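Local coordinates for tail spike protein gp49 (Pseudomonas phage LKA1, PDB 4RU4), which forms the trimeric tailspike of the phage and probably cleaves the host O-specific polysaccharide as a lyase during virus entry, at residues 349-361 with 373-387. Residues are numbered along the deposited sequence; the frame is centred on the assembly and turned at random.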
loop_
_atom_site.group_PDB
_atom_site.type_symbol
_atom_site.label_atom_id
_atom_site.label_comp_id
_atom_site.label_asym_id
_atom_site.label_seq_id
_atom_site.Cartn_x
_atom_site.Cartn_y
_atom_site.Cartn_z
ATOM N N ALA B 349 10.101 3.754 -14.826
ATOM C CA ALA B 349 9.380 4.856 -14.209
ATOM C C ALA B 349 10.319 6.059 -14.000
ATOM O O ALA B 349 11.527 5.971 -14.255
ATOM C CB ALA B 349 8.762 4.397 -12.882
ATOM N N THR B 350 9.777 7.186 -13.539
ATOM C CA THR B 350 10.610 8.382 -13.468
ATOM C C THR B 350 10.347 9.253 -12.238
ATOM O O THR B 350 9.225 9.335 -11.739
ATOM C CB THR B 350 10.436 9.281 -14.747
ATOM O OG1 THR B 350 11.395 10.354 -14.729
ATOM C CG2 THR B 350 9.061 9.906 -14.750
ATOM N N TRP B 351 11.409 9.901 -11.769
ATOM C CA TRP B 351 11.325 10.934 -10.748
ATOM C C TRP B 351 11.577 12.263 -11.459
ATOM O O TRP B 351 12.646 12.444 -12.034
ATOM C CB TRP B 351 12.481 10.734 -9.773
ATOM C CG TRP B 351 12.299 9.763 -8.648
ATOM C CD1 TRP B 351 11.132 9.402 -8.006
ATOM C CD2 TRP B 351 13.352 9.044 -8.005
ATOM N NE1 TRP B 351 11.418 8.510 -6.980
ATOM C CE2 TRP B 351 12.775 8.302 -6.944
ATOM C CE3 TRP B 351 14.740 8.997 -8.195
ATOM C CZ2 TRP B 351 13.528 7.505 -6.097
ATOM C CZ3 TRP B 351 15.497 8.207 -7.341
ATOM C CH2 TRP B 351 14.887 7.468 -6.310
ATOM N N GLN B 352 10.624 13.188 -11.393
ATOM C CA GLN B 352 10.775 14.525 -11.942
ATOM C C GLN B 352 9.971 15.470 -11.036
ATOM O O GLN B 352 9.024 15.042 -10.374
ATOM C CB GLN B 352 10.200 14.585 -13.374
ATOM C CG GLN B 352 10.756 13.530 -14.302
ATOM C CD GLN B 352 10.454 13.771 -15.769
ATOM O OE1 GLN B 352 10.239 14.905 -16.192
ATOM N NE2 GLN B 352 10.472 12.685 -16.570
ATOM N N GLY B 353 10.302 16.756 -11.033
ATOM C CA GLY B 353 9.500 17.720 -10.290
ATOM C C GLY B 353 9.902 17.794 -8.831
ATOM O O GLY B 353 11.047 18.081 -8.531
ATOM N N LYS B 354 8.975 17.520 -7.921
ATOM C CA LYS B 354 9.236 17.689 -6.479
ATOM C C LYS B 354 8.328 16.799 -5.669
ATOM O O LYS B 354 7.136 16.760 -5.933
ATOM C CB LYS B 354 8.986 19.149 -6.061
ATOM C CG LYS B 354 9.039 19.395 -4.510
ATOM C CD LYS B 354 8.997 20.907 -4.161
ATOM C CE LYS B 354 8.823 21.169 -2.660
ATOM N NZ LYS B 354 8.717 22.666 -2.411
ATOM N N ASP B 355 8.878 16.108 -4.666
ATOM C CA ASP B 355 8.076 15.285 -3.750
ATOM C C ASP B 355 7.261 14.223 -4.496
ATOM O O ASP B 355 6.022 14.270 -4.535
ATOM C CB ASP B 355 7.172 16.160 -2.854
ATOM C CG ASP B 355 7.981 17.054 -1.916
ATOM O OD1 ASP B 355 9.196 16.803 -1.747
ATOM O OD2 ASP B 355 7.407 18.017 -1.360
ATOM N N ILE B 356 7.968 13.263 -5.080
ATOM C CA ILE B 356 7.349 12.193 -5.864
ATOM C C ILE B 356 7.667 10.821 -5.246
ATOM O O ILE B 356 8.794 10.578 -4.830
ATOM C CB ILE B 356 7.929 12.207 -7.271
ATOM C CG1 ILE B 356 7.680 13.565 -7.950
ATOM C CG2 ILE B 356 7.413 11.002 -8.091
ATOM C CD1 ILE B 356 6.238 14.029 -8.010
ATOM N N SER B 357 6.683 9.916 -5.184
ATOM C CA SER B 357 6.935 8.610 -4.571
ATOM C C SER B 357 6.366 7.498 -5.444
ATOM O O SER B 357 5.349 7.707 -6.136
ATOM C CB SER B 357 6.317 8.533 -3.170
ATOM O OG SER B 357 6.553 9.732 -2.435
ATOM N N TYR B 358 7.034 6.344 -5.412
ATOM C CA TYR B 358 6.490 5.074 -5.896
ATOM C C TYR B 358 6.388 4.174 -4.673
ATOM O O TYR B 358 7.375 4.017 -3.946
ATOM C CB TYR B 358 7.427 4.450 -6.951
ATOM C CG TYR B 358 7.403 5.239 -8.222
ATOM C CD1 TYR B 358 8.162 6.392 -8.351
ATOM C CD2 TYR B 358 6.566 4.869 -9.281
ATOM C CE1 TYR B 358 8.117 7.165 -9.532
ATOM C CE2 TYR B 358 6.495 5.633 -10.442
ATOM C CZ TYR B 358 7.285 6.778 -10.563
ATOM O OH TYR B 358 7.220 7.559 -11.701
ATOM N N ARG B 359 5.212 3.595 -4.426
ATOM C CA ARG B 359 4.991 2.802 -3.215
ATOM C C ARG B 359 4.399 1.449 -3.561
ATOM O O ARG B 359 3.326 1.388 -4.175
ATOM C CB ARG B 359 4.015 3.498 -2.273
ATOM C CG ARG B 359 4.397 4.939 -1.927
ATOM C CD ARG B 359 3.316 5.577 -1.051
ATOM N NE ARG B 359 3.819 6.758 -0.349
ATOM C CZ ARG B 359 3.464 8.017 -0.600
ATOM N NH1 ARG B 359 2.559 8.302 -1.535
ATOM N NH2 ARG B 359 4.004 9.006 0.110
ATOM N N HIS B 360 5.069 0.379 -3.136
ATOM C CA HIS B 360 4.548 -0.970 -3.389
ATOM C C HIS B 360 4.229 -1.177 -4.869
ATOM O O HIS B 360 3.222 -1.818 -5.207
ATOM C CB HIS B 360 3.317 -1.239 -2.507
ATOM C CG HIS B 360 3.667 -1.595 -1.082
ATOM N ND1 HIS B 360 2.755 -1.564 -0.045
ATOM C CD2 HIS B 360 4.843 -1.993 -0.534
ATOM C CE1 HIS B 360 3.356 -1.920 1.080
ATOM N NE2 HIS B 360 4.617 -2.201 0.809
ATOM N N CYS B 361 5.090 -0.640 -5.739
ATOM C CA CYS B 361 5.022 -0.935 -7.167
ATOM C C CYS B 361 5.970 -2.056 -7.566
ATOM O O CYS B 361 7.024 -2.259 -6.942
ATOM C CB CYS B 361 5.388 0.298 -7.989
ATOM S SG CYS B 361 4.172 1.606 -7.793
ATOM N N ILE B 373 14.386 6.401 -13.784
ATOM C CA ILE B 373 15.234 7.466 -14.342
ATOM C C ILE B 373 14.743 8.850 -13.876
ATOM O O ILE B 373 13.556 9.040 -13.599
ATOM C CB ILE B 373 15.317 7.373 -15.901
ATOM C CG1 ILE B 373 16.431 8.273 -16.449
ATOM C CG2 ILE B 373 13.958 7.714 -16.550
ATOM C CD1 ILE B 373 16.915 7.895 -17.838
ATOM N N SER B 374 15.636 9.830 -13.777
ATOM C CA SER B 374 15.195 11.143 -13.324
ATOM C C SER B 374 15.323 12.191 -14.434
ATOM O O SER B 374 16.058 12.008 -15.378
ATOM C CB SER B 374 16.031 11.584 -12.121
ATOM O OG SER B 374 16.042 10.585 -11.110
ATOM N N ALA B 375 14.607 13.302 -14.285
ATOM C CA ALA B 375 14.779 14.480 -15.139
ATOM C C ALA B 375 14.151 15.647 -14.412
ATOM O O ALA B 375 13.243 15.431 -13.606
ATOM C CB ALA B 375 14.083 14.288 -16.490
ATOM N N GLU B 376 14.606 16.861 -14.694
ATOM C CA GLU B 376 13.852 18.050 -14.312
ATOM C C GLU B 376 13.559 18.053 -12.816
ATOM O O GLU B 376 12.416 18.310 -12.376
ATOM C CB GLU B 376 12.552 18.162 -15.154
ATOM C CG GLU B 376 12.813 18.131 -16.673
ATOM C CD GLU B 376 11.577 18.444 -17.547
ATOM O OE1 GLU B 376 10.423 18.246 -17.088
ATOM O OE2 GLU B 376 11.765 18.846 -18.725
ATOM N N ILE B 377 14.597 17.747 -12.033
ATOM C CA ILE B 377 14.482 17.703 -10.578
ATOM C C ILE B 377 14.533 19.130 -10.021
ATOM O O ILE B 377 15.578 19.789 -10.062
ATOM C CB ILE B 377 15.595 16.815 -9.939
ATOM C CG1 ILE B 377 15.410 15.346 -10.379
ATOM C CG2 ILE B 377 15.587 16.938 -8.418
ATOM C CD1 ILE B 377 14.105 14.685 -9.868
ATOM N N LEU B 378 13.402 19.610 -9.509
ATOM C CA LEU B 378 13.361 20.920 -8.861
ATOM C C LEU B 378 14.030 20.834 -7.475
ATOM O O LEU B 378 14.761 21.744 -7.036
ATOM C CB LEU B 378 11.909 21.418 -8.712
ATOM C CG LEU B 378 11.752 22.824 -8.117
ATOM C CD1 LEU B 378 12.267 23.892 -9.089
ATOM C CD2 LEU B 378 10.299 23.132 -7.718
ATOM N N GLY B 379 13.786 19.716 -6.806
ATOM C CA GLY B 379 14.197 19.536 -5.429
ATOM C C GLY B 379 13.112 18.865 -4.612
ATOM O O GLY B 379 12.029 18.533 -5.117
ATOM N N GLY B 380 13.413 18.617 -3.343
ATOM C CA GLY B 380 12.476 17.917 -2.476
ATOM C C GLY B 380 12.835 16.450 -2.324
ATOM O O GLY B 380 13.995 16.069 -2.408
ATOM N N THR B 381 11.836 15.611 -2.085
ATOM C CA THR B 381 12.120 14.242 -1.693
ATOM C C THR B 381 11.593 13.280 -2.745
ATOM O O THR B 381 10.457 13.415 -3.216
ATOM C CB THR B 381 11.455 13.972 -0.324
ATOM O OG1 THR B 381 12.049 14.840 0.649
ATOM C CG2 THR B 381 11.617 12.515 0.119
ATOM N N PHE B 382 12.408 12.299 -3.103
ATOM C CA PHE B 382 12.026 11.346 -4.137
ATOM C C PHE B 382 12.240 9.950 -3.574
ATOM O O PHE B 382 13.345 9.613 -3.123
ATOM C CB PHE B 382 12.861 11.599 -5.390
ATOM C CG PHE B 382 12.730 13.001 -5.891
ATOM C CD1 PHE B 382 13.539 14.022 -5.377
ATOM C CD2 PHE B 382 11.744 13.325 -6.823
ATOM C CE1 PHE B 382 13.385 15.361 -5.820
ATOM C CE2 PHE B 382 11.589 14.661 -7.265
ATOM C CZ PHE B 382 12.419 15.661 -6.768
ATOM N N LEU B 383 11.178 9.153 -3.591
ATOM C CA LEU B 383 11.100 7.960 -2.757
ATOM C C LEU B 383 10.734 6.757 -3.601
ATOM O O LEU B 383 9.816 6.847 -4.425
ATOM C CB LEU B 383 10.030 8.167 -1.675
ATOM C CG LEU B 383 9.652 7.001 -0.750
ATOM C CD1 LEU B 383 10.881 6.479 0.016
ATOM C CD2 LEU B 383 8.571 7.415 0.243
ATOM N N LEU B 384 11.467 5.656 -3.418
ATOM C CA LEU B 384 11.030 4.327 -3.863
ATOM C C LEU B 384 10.751 3.550 -2.585
ATOM O O LEU B 384 11.672 3.098 -1.899
ATOM C CB LEU B 384 12.115 3.602 -4.688
ATOM C CG LEU B 384 12.524 4.255 -5.997
ATOM C CD1 LEU B 384 13.533 3.389 -6.745
ATOM C CD2 LEU B 384 11.297 4.512 -6.864
ATOM N N ASP B 385 9.470 3.400 -2.274
ATOM C CA ASP B 385 9.026 2.892 -1.006
ATOM C C ASP B 385 8.602 1.434 -1.159
ATOM O O ASP B 385 7.506 1.171 -1.676
ATOM C CB ASP B 385 7.814 3.734 -0.608
ATOM C CG ASP B 385 7.299 3.427 0.774
ATOM O OD1 ASP B 385 7.236 2.247 1.201
ATOM O OD2 ASP B 385 6.964 4.417 1.461
ATOM N N GLN B 386 9.446 0.504 -0.699
ATOM C CA GLN B 386 9.147 -0.929 -0.708
ATOM C C GLN B 386 8.720 -1.416 -2.097
ATOM O O GLN B 386 7.724 -2.150 -2.234
ATOM C CB GLN B 386 8.029 -1.274 0.278
ATOM C CG GLN B 386 8.186 -0.726 1.691
ATOM C CD GLN B 386 9.334 -1.340 2.481
ATOM O OE1 GLN B 386 9.972 -0.655 3.296
ATOM N NE2 GLN B 386 9.582 -2.628 2.281
ATOM N N CYS B 387 9.467 -1.020 -3.121
ATOM C CA CYS B 387 9.175 -1.486 -4.467
ATOM C C CYS B 387 9.924 -2.765 -4.827
ATOM O O CYS B 387 11.001 -3.061 -4.295
ATOM C CB CYS B 387 9.478 -0.396 -5.497
ATOM S SG CYS B 387 8.349 1.055 -5.335
HETATM O O HOH W 1 8.517 11.781 -1.520
HETATM O O HOH W 2 5.570 7.089 1.876
#
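With chi1 at -85°, Trp351 sets CG anti to its own carbonyl carbon, and Phe382 does likewise at -57°. Both side chains leave the inward face of their strands, and these torsions turn the rings against each other in the interior of a right-handed parallel beta-helix, the pectin lyase-like fold, where two successive coils stack. Phe382 CB sits over one face of the indole, 3.5 Å from the centroid of the Trp351 five-membered ring, a CH-pi contact. The two rings meet obliquely, their planes 59° apart. Further along the indole, Trp351 CZ2 touches Leu384 CG at 3.4 Å. Trp351 NE1 makes a weak hydrogen bond to Leu383 O, which also accepts the amide of Tyr358. At the corner, Gly353 N donates to Glu376 O and Gly353 O accepts from Leu378 N. Asp355 OD1 receives Thr381 N at 2.9 Å and also salt-bridges Arg430 of a second subunit. Towards the trimer interface, water 2 accepts from Arg359 NE and donates to Asp385 OD2. Glu341 pairs with the same arginine, and His360 NE2 bonds Asp385 of the third subunit. Between strands 349-352 and 373-377, Ile373 O takes two donors from opposite faces of its carbonyl plane: Trp351 N at 2.9 Å and Thr350 OG1 at 2.8 Å.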